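Local atomic coordinates of hydratase ChsH1 (Mycobacterium tuberculosis, PDB entry 4W78), a protein that forms, together with ChsH2, an enoyl-CoA hydratase that adds water to the steroid 3-oxo-4,17-pregnadiene-20-carboxyl-CoA during breakdown of the cholesterol side chain. Residues Asn43-Asp48 / Gly59-Pro64; Tyr109-Leu114 / Gly151-Ala156; Ile121-Gly126 / Gln144-Gln149; Lys132-Gly137 / Arg161-Lys166. All blocks are in the same frame, centred on the assembly; numbering follows the deposited sequence.

The four contacts run along the length of a MaoC-like hot-dog subunit. Interaction 1, the earliest in the chain, joins the loops before and after helix 49-54. Its centre lies about 15 Å from that of interaction 2, and the two touch, A62 pairing through its backbone with L113. Interaction 2 in turn adjoins interaction 3, about 14 Å away between centres, where V155 and A156 pair with W148; interaction 3 is nested within the loop that interaction 2 closes. Interaction 4 lies about 39 Å from interaction 1, centre to centre. Interactions 2, 3 and 4 share one antiparallel sheet, which thus connects the loops facing ChsH2 with a distant hairpin turn.

Interaction 1. Residues Asn43-Asp48 / Gly59-Pro64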
loop_
_atom_site.group_PDB
_atom_site.type_symbol
_atom_site.label_atom_id
_atom_site.label_comp_id
_atom_site.label_asym_id
_atom_site.label_seq_id
_atom_site.Cartn_x
_atom_site.Cartn_y
_atom_site.Cartn_z
ATOM N N ASN A 43 8.352 17.747 -1.427
ATOM C CA ASN A 43 9.777 18.062 -1.274
ATOM C C ASN A 43 10.586 17.402 -2.388
ATOM O O ASN A 43 10.592 16.175 -2.512
ATOM C CB ASN A 43 10.255 17.574 0.094
ATOM C CG ASN A 43 11.621 18.118 0.482
ATOM O OD1 ASN A 43 12.417 18.525 -0.371
ATOM N ND2 ASN A 43 11.902 18.115 1.779
ATOM N N PRO A 44 11.263 18.209 -3.216
ATOM C CA PRO A 44 11.884 17.631 -4.409
ATOM C C PRO A 44 13.096 16.752 -4.120
ATOM O O PRO A 44 13.491 15.984 -4.996
ATOM C CB PRO A 44 12.306 18.871 -5.214
ATOM C CG PRO A 44 12.500 19.925 -4.187
ATOM C CD PRO A 44 11.395 19.676 -3.185
ATOM N N ILE A 45 13.675 16.849 -2.925
ATOM C CA ILE A 45 14.866 16.064 -2.635
ATOM C C ILE A 45 14.580 14.562 -2.558
ATOM O O ILE A 45 15.506 13.760 -2.612
ATOM C CB ILE A 45 15.578 16.518 -1.347
ATOM C CG1 ILE A 45 14.787 16.093 -0.102
ATOM C CG2 ILE A 45 15.832 18.037 -1.376
ATOM C CD1 ILE A 45 15.469 16.504 1.210
ATOM N N TYR A 46 13.302 14.186 -2.449
ATOM C CA TYR A 46 12.946 12.766 -2.357
ATOM C C TYR A 46 12.738 12.135 -3.726
ATOM O O TYR A 46 12.601 10.906 -3.834
ATOM C CB TYR A 46 11.672 12.590 -1.525
ATOM C CG TYR A 46 11.721 13.203 -0.135
ATOM C CD1 TYR A 46 12.876 13.151 0.638
ATOM C CD2 TYR A 46 10.606 13.838 0.395
ATOM C CE1 TYR A 46 12.921 13.730 1.908
ATOM C CE2 TYR A 46 10.632 14.399 1.663
ATOM C CZ TYR A 46 11.790 14.344 2.413
ATOM O OH TYR A 46 11.816 14.915 3.673
ATOM N N VAL A 47 12.716 12.963 -4.772
ATOM C CA VAL A 47 12.358 12.491 -6.109
ATOM C C VAL A 47 13.229 13.036 -7.241
ATOM O O VAL A 47 13.068 12.614 -8.384
ATOM C CB VAL A 47 10.880 12.820 -6.444
ATOM C CG1 VAL A 47 9.931 12.064 -5.502
ATOM C CG2 VAL A 47 10.632 14.317 -6.343
ATOM N N ASP A 48 14.128 13.971 -6.939
ATOM C CA ASP A 48 14.912 14.670 -7.973
ATOM C C ASP A 48 16.362 14.775 -7.508
ATOM O O ASP A 48 16.651 15.475 -6.535
ATOM C CB ASP A 48 14.286 16.059 -8.247
ATOM C CG ASP A 48 15.145 16.972 -9.152
ATOM O OD1 ASP A 48 16.196 16.567 -9.689
ATOM O OD2 ASP A 48 14.735 18.133 -9.335
ATOM N N GLY A 59 22.640 12.573 -3.532
ATOM C CA GLY A 59 21.658 12.215 -4.544
ATOM C C GLY A 59 20.328 12.182 -3.829
ATOM O O GLY A 59 20.246 12.652 -2.693
ATOM N N ILE A 60 19.294 11.642 -4.475
ATOM C CA ILE A 60 17.980 11.526 -3.845
ATOM C C ILE A 60 18.129 10.881 -2.473
ATOM O O ILE A 60 18.892 9.933 -2.312
ATOM C CB ILE A 60 17.012 10.676 -4.704
ATOM C CG1 ILE A 60 16.504 11.501 -5.893
ATOM C CG2 ILE A 60 15.829 10.176 -3.872
ATOM C CD1 ILE A 60 15.814 10.667 -6.968
ATOM N N VAL A 61 17.426 11.418 -1.479
ATOM C CA VAL A 61 17.446 10.831 -0.150
ATOM C C VAL A 61 16.045 10.379 0.253
ATOM O O VAL A 61 15.043 10.860 -0.285
ATOM C CB VAL A 61 17.997 11.818 0.908
ATOM C CG1 VAL A 61 19.505 11.960 0.775
ATOM C CG2 VAL A 61 17.313 13.182 0.788
ATOM N N ALA A 62 15.973 9.435 1.188
ATOM C CA ALA A 62 14.691 9.024 1.738
ATOM C C ALA A 62 14.179 10.052 2.750
ATOM O O ALA A 62 14.956 10.636 3.490
ATOM C CB ALA A 62 14.837 7.652 2.419
ATOM N N PRO A 63 12.859 10.240 2.819
ATOM C CA PRO A 63 12.322 11.061 3.916
ATOM C C PRO A 63 12.717 10.464 5.267
ATOM O O PRO A 63 12.578 9.262 5.462
ATOM C CB PRO A 63 10.802 10.961 3.727
ATOM C CG PRO A 63 10.603 10.535 2.299
ATOM C CD PRO A 63 11.811 9.723 1.920
ATOM N N PRO A 64 13.218 11.292 6.200
ATOM C CA PRO A 64 13.632 10.750 7.500
ATOM C C PRO A 64 12.503 9.989 8.185
ATOM O O PRO A 64 12.739 8.923 8.770
ATOM C CB PRO A 64 13.998 12.002 8.293
ATOM C CG PRO A 64 14.500 12.947 7.226
ATOM C CD PRO A 64 13.620 12.703 6.028
#
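The backbones of Y46 and V61 draw together where V61 N donates to I45 O (3.2 Å), the single hydrogen bond between 43-48 and 59-64, with the donor tilted from the carbonyl plane. D41 to P44 match what is probably the hydratase signature of the MaoC-like family, and Y46, in a short 3-10 turn at 44-46, departs from it, replacing the usual histidine. Although its CB points away from 59-64, the end of Y46 comes closer, CG lying anti to the carbonyl carbon (chi1 -55°), and the ring lies over P63. P63 CG stands 3.6 Å from the ring centroid, only 5° off the normal, a CH-pi contact, while the phenol oxygen reaches P64 CD. Next to it, I45 CD1 meets V61 CG2 at 3.8 Å. I60 packs on the backbone of 46-48: CG2 on Y46 O, CD1 on V47 C. Y46 O accepts a hydrogen bond from Q29 NE2, and Q60 of the neighbouring ChsH2 chain packs on Y46, P63 and P64, placing this pairing at the subunit interface. V61 O is buried without a hydrogen-bond partner; Y46 CD1 lies 3.3 Å from it, near the plane of the tyrosine ring.

Interaction 2. Residues Tyr109-Leu114 / Gly151-Ala156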
loop_
_atom_site.group_PDB
_atom_site.type_symbol
_atom_site.label_atom_id
_atom_site.label_comp_id
_atom_site.label_asym_id
_atom_site.label_seq_id
_atom_site.Cartn_x
_atom_site.Cartn_y
_atom_site.Cartn_z
ATOM N N TYR A 109 16.993 11.289 13.907
ATOM C CA TYR A 109 17.594 10.877 12.637
ATOM C C TYR A 109 19.042 11.357 12.585
ATOM O O TYR A 109 19.311 12.559 12.548
ATOM C CB TYR A 109 16.790 11.441 11.457
ATOM C CG TYR A 109 15.296 11.294 11.647
ATOM C CD1 TYR A 109 14.678 10.047 11.548
ATOM C CD2 TYR A 109 14.506 12.395 11.949
ATOM C CE1 TYR A 109 13.310 9.908 11.751
ATOM C CE2 TYR A 109 13.147 12.268 12.153
ATOM C CZ TYR A 109 12.553 11.017 12.044
ATOM O OH TYR A 109 11.204 10.909 12.247
ATOM N N HIS A 110 19.985 10.420 12.596
ATOM C CA HIS A 110 21.389 10.828 12.640
ATOM C C HIS A 110 21.876 11.378 11.303
ATOM O O HIS A 110 22.709 12.288 11.265
ATOM C CB HIS A 110 22.275 9.683 13.115
ATOM C CG HIS A 110 21.895 9.154 14.462
ATOM N ND1 HIS A 110 21.755 9.965 15.567
ATOM C CD2 HIS A 110 21.624 7.895 14.882
ATOM C CE1 HIS A 110 21.408 9.230 16.609
ATOM N NE2 HIS A 110 21.325 7.969 16.221
ATOM N N ARG A 111 21.361 10.808 10.217
ATOM C CA ARG A 111 21.612 11.297 8.866
ATOM C C ARG A 111 20.488 10.834 7.956
ATOM O O ARG A 111 19.645 10.019 8.356
ATOM C CB ARG A 111 22.957 10.785 8.323
ATOM C CG ARG A 111 23.048 9.268 8.129
ATOM C CD ARG A 111 24.237 8.949 7.234
ATOM N NE ARG A 111 24.506 7.519 7.115
ATOM C CZ ARG A 111 24.015 6.737 6.161
ATOM N NH1 ARG A 111 23.190 7.223 5.241
ATOM N NH2 ARG A 111 24.341 5.450 6.140
ATOM N N TYR A 112 20.481 11.354 6.732
ATOM C CA TYR A 112 19.537 10.941 5.707
ATOM C C TYR A 112 20.049 9.671 5.026
ATOM O O TYR A 112 21.264 9.490 4.849
ATOM C CB TYR A 112 19.357 12.065 4.668
ATOM C CG TYR A 112 18.433 13.181 5.120
ATOM C CD1 TYR A 112 18.726 13.949 6.248
ATOM C CD2 TYR A 112 17.277 13.472 4.417
ATOM C CE1 TYR A 112 17.872 14.964 6.668
ATOM C CE2 TYR A 112 16.428 14.491 4.810
ATOM C CZ TYR A 112 16.722 15.227 5.941
ATOM O OH TYR A 112 15.862 16.226 6.336
ATOM N N LEU A 113 19.126 8.788 4.659
ATOM C CA LEU A 113 19.479 7.544 3.969
ATOM C C LEU A 113 19.345 7.645 2.454
ATOM O O LEU A 113 18.518 8.400 1.931
ATOM C CB LEU A 113 18.600 6.401 4.471
ATOM C CG LEU A 113 18.582 6.226 5.984
ATOM C CD1 LEU A 113 17.644 5.080 6.326
ATOM C CD2 LEU A 113 19.997 5.984 6.525
ATOM N N LEU A 114 20.150 6.858 1.750
ATOM C CA LEU A 114 20.131 6.823 0.294
ATOM C C LEU A 114 19.496 5.535 -0.226
ATOM O O LEU A 114 19.667 4.475 0.374
ATOM C CB LEU A 114 21.564 6.903 -0.234
ATOM C CG LEU A 114 22.375 8.125 0.190
ATOM C CD1 LEU A 114 23.860 7.883 -0.083
ATOM C CD2 LEU A 114 21.888 9.343 -0.585
ATOM N N GLY A 151 24.632 -1.416 8.273
ATOM C CA GLY A 151 25.833 -2.104 8.718
ATOM C C GLY A 151 25.979 -1.924 10.219
ATOM O O GLY A 151 25.046 -2.198 10.979
ATOM N N ASP A 152 27.143 -1.445 10.649
ATOM C CA ASP A 152 27.389 -1.199 12.068
ATOM C C ASP A 152 27.183 0.268 12.458
ATOM O O ASP A 152 27.520 0.668 13.571
ATOM C CB ASP A 152 28.816 -1.615 12.438
ATOM C CG ASP A 152 29.007 -3.119 12.435
ATOM O OD1 ASP A 152 28.059 -3.843 12.812
ATOM O OD2 ASP A 152 30.111 -3.574 12.062
ATOM N N GLU A 153 26.632 1.061 11.544
ATOM C CA GLU A 153 26.474 2.495 11.768
ATOM C C GLU A 153 25.061 2.813 12.232
ATOM O O GLU A 153 24.098 2.522 11.524
ATOM C CB GLU A 153 26.763 3.265 10.474
ATOM C CG GLU A 153 26.495 4.772 10.558
ATOM C CD GLU A 153 26.412 5.439 9.193
ATOM O OE1 GLU A 153 26.465 4.723 8.167
ATOM O OE2 GLU A 153 26.296 6.682 9.145
ATOM N N ASP A 154 24.927 3.437 13.401
ATOM C CA ASP A 154 23.608 3.870 13.857
ATOM C C ASP A 154 23.135 5.022 12.983
ATOM O O ASP A 154 23.849 6.021 12.824
ATOM C CB ASP A 154 23.639 4.340 15.315
ATOM C CG ASP A 154 23.892 3.217 16.301
ATOM O OD1 ASP A 154 24.020 2.046 15.894
ATOM O OD2 ASP A 154 23.954 3.520 17.512
ATOM N N VAL A 155 21.937 4.898 12.424
ATOM C CA VAL A 155 21.418 5.949 11.541
ATOM C C VAL A 155 20.159 6.628 12.074
ATOM O O VAL A 155 19.815 7.720 11.636
ATOM C CB VAL A 155 21.152 5.445 10.106
ATOM C CG1 VAL A 155 22.465 4.997 9.448
ATOM C CG2 VAL A 155 20.133 4.307 10.097
ATOM N N ALA A 156 19.464 5.979 12.998
ATOM C CA ALA A 156 18.265 6.571 13.596
ATOM C C ALA A 156 17.935 5.842 14.876
ATOM O O ALA A 156 18.403 4.730 15.116
ATOM C CB ALA A 156 17.078 6.490 12.640
HETATM O O HOH W 1 21.552 5.702 18.052
HETATM O O HOH W 2 17.889 8.322 9.382
#
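R111 of the loop 109-114 reaches across to E153, at the start of strand 153-165, in a side-on salt bridge. From CB the chain turns into the position between its own backbone N and carbonyl carbon (chi1 65°), then runs extended from CG to NE. CD passes 3.6 Å from E153 OE2. NE binds the same oxygen at 2.8 Å, and NH2 takes E153 OE1 at 3.0 Å, so each carboxylate oxygen has its own nitrogen. Both oxygens lie close to the guanidinium plane, yet the nitrogens approach from above the carboxylate plane, the two groups being turned 36° apart. NH1 points back to Y112 O (3.0 Å) and forms a salt bridge with E117, so all three nitrogens are engaged and the rotation of the head is fixed. Over one face of the guanidinium group sits V155 CG1, 3.8 Å from R111 NH2. V155 CB meets L113 CD2 at 3.8 Å, the two side chains crossing at about a right angle. V155 O accepts from H110 N (2.9 Å), and one water links it to R111 O; a second water joins H110 NE2 to D154 OD2, while D154 OD1 bonds to Q149 NE2. Y109 pairs with A156 as an antiparallel non-hydrogen-bonded pair. On the opposite edge of this strand, V155 and A156 both face W148, which makes the site a classic beta bulge in the hot-dog sheet.

Interaction 3. Residues Ile121-Gly126 / Gln144-Gln149; sequences ISAELG and QHIVWQ
I121 lies alongside W148, both side chains pointing the same way from neighbouring strands of the antiparallel hairpin 119-134/139-150, a hairpin of the hot-dog sheet. With CG1 anti to its backbone N (chi1 -176°), I121 sets that carbon over the face of the indole, 4.2 Å from the centroid of the five-membered ring, a CH-pi contact; its CD1 reaches W148 NE1 at 3.7 Å. I146 CG2 lies over a face of the indole, offset toward its rim, and touches I121 CG1 at 3.5 Å, so that I121, I146 and W148 form one compact apolar group. A123 extends this group through I146 CD1. Q144 lies on the same side of the sheet, where L125 meets helices 3-13 and 85-94. The opposite side carries S122, E124, H145 and V147. There V147 CG2 lies 3.7 Å above the H145 ring plane, toward its rim, while E124 OE1 approaches the edge of that ring near its plane. The E124 carboxylate is turned about 50° to the imidazole, and E124 OE1 stays 4.3 Å from H145 ND1, too far for a hydrogen bond. S122 OG instead bonds to S18 O. The backbones are joined by reciprocal bonds at S122/V147 and E124/H145, H145 N meeting E124 O in the carbonyl plane at 2.8 Å. W148 NE1 is satisfied by T71 OG1. A123 CB and I146 CD1 are closer than usual van der Waals contact, at 3.5 Å.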
loop_
_atom_site.group_PDB
_atom_site.type_symbol
_atom_site.label_atom_id
_atom_site.label_comp_id
_atom_site.label_asym_id
_atom_site.label_seq_id
_atom_site.Cartn_x
_atom_site.Cartn_y
_atom_site.Cartn_z
ATOM N N ILE A 121 16.971 -3.270 12.312
ATOM C CA ILE A 121 16.342 -2.731 13.517
ATOM C C ILE A 121 16.642 -3.613 14.724
ATOM O O ILE A 121 16.663 -4.842 14.613
ATOM C CB ILE A 121 14.807 -2.597 13.328
ATOM C CG1 ILE A 121 14.141 -1.933 14.542
ATOM C CG2 ILE A 121 14.169 -3.964 13.016
ATOM C CD1 ILE A 121 12.637 -1.684 14.343
ATOM N N SER A 122 16.846 -2.978 15.883
ATOM C CA SER A 122 17.061 -3.685 17.150
ATOM C C SER A 122 16.232 -2.980 18.204
ATOM O O SER A 122 16.141 -1.748 18.196
ATOM C CB SER A 122 18.537 -3.637 17.530
ATOM O OG SER A 122 18.780 -4.239 18.794
ATOM N N ALA A 123 15.614 -3.751 19.095
ATOM C CA ALA A 123 14.725 -3.181 20.113
ATOM C C ALA A 123 15.180 -3.577 21.509
ATOM O O ALA A 123 15.555 -4.724 21.749
ATOM C CB ALA A 123 13.296 -3.648 19.887
ATOM N N GLU A 124 15.131 -2.618 22.433
ATOM C CA GLU A 124 15.518 -2.826 23.822
ATOM C C GLU A 124 14.384 -2.307 24.689
ATOM O O GLU A 124 13.810 -1.260 24.386
ATOM C CB GLU A 124 16.803 -2.030 24.124
ATOM C CG GLU A 124 17.343 -2.219 25.524
ATOM C CD GLU A 124 18.242 -1.086 25.954
ATOM O OE1 GLU A 124 17.761 0.064 25.917
ATOM O OE2 GLU A 124 19.409 -1.332 26.335
ATOM N N LEU A 125 14.042 -3.038 25.747
ATOM C CA LEU A 125 13.048 -2.583 26.711
ATOM C C LEU A 125 13.655 -1.502 27.617
ATOM O O LEU A 125 14.788 -1.634 28.095
ATOM C CB LEU A 125 12.539 -3.792 27.511
ATOM C CG LEU A 125 11.351 -3.702 28.463
ATOM C CD1 LEU A 125 10.119 -3.239 27.715
ATOM C CD2 LEU A 125 11.103 -5.066 29.065
ATOM N N GLY A 126 12.908 -0.416 27.812
ATOM C CA GLY A 126 13.289 0.628 28.748
ATOM C C GLY A 126 12.398 0.607 29.976
ATOM O O GLY A 126 12.046 -0.457 30.468
ATOM N N GLN A 144 10.279 1.548 25.011
ATOM C CA GLN A 144 11.281 0.793 24.247
ATOM C C GLN A 144 12.251 1.748 23.584
ATOM O O GLN A 144 11.848 2.837 23.147
ATOM C CB GLN A 144 10.612 -0.040 23.166
ATOM C CG GLN A 144 9.868 -1.269 23.644
ATOM C CD GLN A 144 9.291 -2.032 22.469
ATOM O OE1 GLN A 144 8.162 -1.780 22.042
ATOM N NE2 GLN A 144 10.078 -2.941 21.915
ATOM N N HIS A 145 13.523 1.361 23.497
ATOM C CA HIS A 145 14.500 2.095 22.703
ATOM C C HIS A 145 14.821 1.264 21.466
ATOM O O HIS A 145 15.326 0.137 21.568
ATOM C CB HIS A 145 15.780 2.383 23.489
ATOM C CG HIS A 145 16.746 3.287 22.772
ATOM N ND1 HIS A 145 18.099 3.260 23.003
ATOM C CD2 HIS A 145 16.559 4.239 21.830
ATOM C CE1 HIS A 145 18.711 4.152 22.251
ATOM N NE2 HIS A 145 17.796 4.766 21.532
ATOM N N ILE A 146 14.479 1.810 20.313
ATOM C CA ILE A 146 14.705 1.165 19.025
ATOM C C ILE A 146 15.878 1.851 18.366
ATOM O O ILE A 146 15.970 3.084 18.386
ATOM C CB ILE A 146 13.489 1.411 18.120
ATOM C CG1 ILE A 146 12.188 0.957 18.786
ATOM C CG2 ILE A 146 13.700 0.839 16.711
ATOM C CD1 ILE A 146 12.236 -0.355 19.424
ATOM N N VAL A 147 16.775 1.071 17.775
ATOM C CA VAL A 147 17.892 1.637 17.025
ATOM C C VAL A 147 17.933 1.025 15.622
ATOM O O VAL A 147 17.796 -0.194 15.468
ATOM C CB VAL A 147 19.237 1.420 17.742
ATOM C CG1 VAL A 147 20.383 1.995 16.935
ATOM C CG2 VAL A 147 19.209 2.043 19.153
ATOM N N TRP A 148 18.087 1.874 14.612
ATOM C CA TRP A 148 18.289 1.413 13.245
ATOM C C TRP A 148 19.729 1.623 12.833
ATOM O O TRP A 148 20.339 2.659 13.141
ATOM C CB TRP A 148 17.394 2.158 12.251
ATOM C CG TRP A 148 15.923 1.839 12.355
ATOM C CD1 TRP A 148 15.258 0.832 11.716
ATOM C CD2 TRP A 148 14.946 2.543 13.129
ATOM N NE1 TRP A 148 13.912 0.875 12.036
ATOM C CE2 TRP A 148 13.702 1.922 12.898
ATOM C CE3 TRP A 148 14.997 3.664 13.975
ATOM C CZ2 TRP A 148 12.522 2.363 13.499
ATOM C CZ3 TRP A 148 13.815 4.113 14.562
ATOM C CH2 TRP A 148 12.597 3.457 14.329
ATOM N N GLN A 149 20.249 0.646 12.100
ATOM C CA GLN A 149 21.616 0.682 11.617
ATOM C C GLN A 149 21.682 0.428 10.122
ATOM O O GLN A 149 20.805 -0.220 9.545
ATOM C CB GLN A 149 22.447 -0.382 12.325
ATOM C CG GLN A 149 22.565 -0.159 13.813
ATOM C CD GLN A 149 23.489 -1.161 14.447
ATOM O OE1 GLN A 149 23.183 -2.350 14.503
ATOM N NE2 GLN A 149 24.641 -0.694 14.904
#

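Interaction 4. Residues Lys132-Gly137 / Arg161-Lys166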
loop_
_atom_site.group_PDB
_atom_site.type_symbol
_atom_site.label_atom_id
_atom_site.label_comp_id
_atom_site.label_asym_id
_atom_site.label_seq_id
_atom_site.Cartn_x
_atom_site.Cartn_y
_atom_site.Cartn_z
ATOM N N LYS A 132 -0.444 2.618 37.296
ATOM C CA LYS A 132 -0.870 4.010 37.371
ATOM C C LYS A 132 -2.358 4.114 37.096
ATOM O O LYS A 132 -2.900 3.364 36.283
ATOM C CB LYS A 132 -0.140 4.852 36.325
ATOM C CG LYS A 132 1.366 4.923 36.491
ATOM C CD LYS A 132 1.739 5.678 37.753
ATOM C CE LYS A 132 3.236 5.924 37.819
ATOM N NZ LYS A 132 3.642 6.533 39.119
ATOM N N GLN A 133 -3.013 5.059 37.764
ATOM C CA GLN A 133 -4.372 5.418 37.406
ATOM C C GLN A 133 -4.296 6.362 36.218
ATOM O O GLN A 133 -3.599 7.376 36.265
ATOM C CB GLN A 133 -5.089 6.083 38.582
ATOM C CG GLN A 133 -5.099 5.237 39.846
ATOM C CD GLN A 133 -5.727 3.870 39.637
ATOM O OE1 GLN A 133 -6.766 3.740 38.988
ATOM N NE2 GLN A 133 -5.093 2.840 40.187
ATOM N N THR A 134 -4.979 6.007 35.136
ATOM C CA THR A 134 -4.991 6.839 33.941
ATOM C C THR A 134 -6.431 7.083 33.522
ATOM O O THR A 134 -7.346 6.443 34.040
ATOM C CB THR A 134 -4.226 6.178 32.775
ATOM O OG1 THR A 134 -5.103 5.306 32.051
ATOM C CG2 THR A 134 -3.030 5.383 33.294
ATOM N N ALA A 135 -6.627 7.997 32.576
ATOM C CA ALA A 135 -7.966 8.331 32.093
ATOM C C ALA A 135 -8.610 7.171 31.336
ATOM O O ALA A 135 -9.813 7.190 31.070
ATOM C CB ALA A 135 -7.923 9.576 31.218
ATOM N N LEU A 136 -7.806 6.167 30.989
ATOM C CA LEU A 136 -8.304 5.000 30.270
ATOM C C LEU A 136 -8.487 3.803 31.197
ATOM O O LEU A 136 -9.007 2.763 30.785
ATOM C CB LEU A 136 -7.360 4.636 29.122
ATOM C CG LEU A 136 -7.223 5.685 28.013
ATOM C CD1 LEU A 136 -6.197 5.258 26.986
ATOM C CD2 LEU A 136 -8.566 5.930 27.349
ATOM N N GLY A 137 -8.067 3.956 32.449
ATOM C CA GLY A 137 -8.121 2.876 33.418
ATOM C C GLY A 137 -6.769 2.622 34.053
ATOM O O GLY A 137 -5.779 3.261 33.692
ATOM N N ARG A 161 6.605 4.715 23.491
ATOM C CA ARG A 161 5.941 4.469 24.764
ATOM C C ARG A 161 4.498 4.055 24.548
ATOM O O ARG A 161 3.756 4.701 23.802
ATOM C CB ARG A 161 6.008 5.707 25.647
ATOM C CG ARG A 161 5.450 5.560 27.050
ATOM C CD ARG A 161 5.638 6.921 27.745
ATOM N NE ARG A 161 5.164 6.992 29.121
ATOM C CZ ARG A 161 4.249 7.862 29.549
ATOM N NH1 ARG A 161 3.695 8.727 28.706
ATOM N NH2 ARG A 161 3.884 7.867 30.821
ATOM N N ILE A 162 4.107 2.966 25.201
ATOM C CA ILE A 162 2.729 2.511 25.145
ATOM C C ILE A 162 2.169 2.364 26.543
ATOM O O ILE A 162 2.913 2.296 27.531
ATOM C CB ILE A 162 2.587 1.157 24.412
ATOM C CG1 ILE A 162 3.252 0.035 25.216
ATOM C CG2 ILE A 162 3.164 1.243 23.011
ATOM C CD1 ILE A 162 2.994 -1.382 24.667
ATOM N N LEU A 163 0.843 2.322 26.613
ATOM C CA LEU A 163 0.122 2.081 27.849
ATOM C C LEU A 163 -0.692 0.805 27.692
ATOM O O LEU A 163 -1.504 0.694 26.767
ATOM C CB LEU A 163 -0.813 3.259 28.138
ATOM C CG LEU A 163 -1.812 3.059 29.274
ATOM C CD1 LEU A 163 -1.119 2.928 30.630
ATOM C CD2 LEU A 163 -2.816 4.211 29.273
ATOM N N LYS A 164 -0.451 -0.170 28.560
ATOM C CA LYS A 164 -1.316 -1.346 28.647
ATOM C C LYS A 164 -2.255 -1.136 29.818
ATOM O O LYS A 164 -1.812 -0.902 30.944
ATOM C CB LYS A 164 -0.494 -2.616 28.876
ATOM C CG LYS A 164 0.391 -2.997 27.707
ATOM C CD LYS A 164 -0.423 -3.629 26.599
ATOM C CE LYS A 164 -0.900 -5.012 27.005
ATOM N NZ LYS A 164 -2.075 -5.418 26.181
ATOM N N PHE A 165 -3.558 -1.223 29.569
ATOM C CA PHE A 165 -4.519 -0.815 30.579
ATOM C C PHE A 165 -5.667 -1.806 30.702
ATOM O O PHE A 165 -5.916 -2.593 29.788
ATOM C CB PHE A 165 -5.058 0.597 30.266
ATOM C CG PHE A 165 -5.808 0.692 28.958
ATOM C CD1 PHE A 165 -5.146 0.960 27.774
ATOM C CD2 PHE A 165 -7.189 0.528 28.922
ATOM C CE1 PHE A 165 -5.834 1.049 26.576
ATOM C CE2 PHE A 165 -7.878 0.613 27.729
ATOM C CZ PHE A 165 -7.211 0.877 26.560
ATOM N N LYS A 166 -6.350 -1.748 31.841
ATOM C CA LYS A 166 -7.571 -2.507 32.070
ATOM C C LYS A 166 -8.749 -1.719 31.514
ATOM O O LYS A 166 -9.019 -0.605 31.965
ATOM C CB LYS A 166 -7.782 -2.732 33.568
ATOM C CG LYS A 166 -6.949 -3.850 34.173
ATOM C CD LYS A 166 -7.250 -3.997 35.652
ATOM C CE LYS A 166 -6.830 -5.358 36.174
ATOM N NZ LYS A 166 -5.404 -5.627 35.869
#
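This is a surface contact, apolar and without a hydrogen bond between the segments, in which L136 and T134 of the turn T134-G137 that follows on from strand 119-134 meet F165 and L163 at the end of strand 153-165. The two strands are not neighbours in the sheet, since 139-150 runs between them; the turn bends over to reach the far one. L136 CB stands 4.1 Å above the centre of the F165 ring, a CH-pi contact over its face. F165 carries its CG between the backbone N and the carbonyl carbon (chi1 62°), which brings the ring under the turn, and its CD2 comes to 3.4 Å from L136 O. L136 CD1 meets L163 CD2 at 4.2 Å, and V101 of strand 99-109 touches both leucines. T134 and L163 approach tip to tip, OG1 of T134 being 3.8 Å from L163 CD2. Just past strand 153-165, K166 leads its side chain away from the turn to bond A95 O and make a cation-pi contact with Y97, while K166 O faces G137 CA. The turn is held from within. T134 OG1 accepts from L136 N (3.0 Å) and donates to G137 O (2.7 Å), on a lone pair in the carbonyl plane; T134 N bonds to the same oxygen, so that two donors grip it. G137, with phi 126°, has backbone angles suited to glycine. The G137 N to T134 O bond (3.0 Å) closes a type I beta turn, and the L136 N to T134 OG1 bond forms an ST turn, at the end of a beta hairpin.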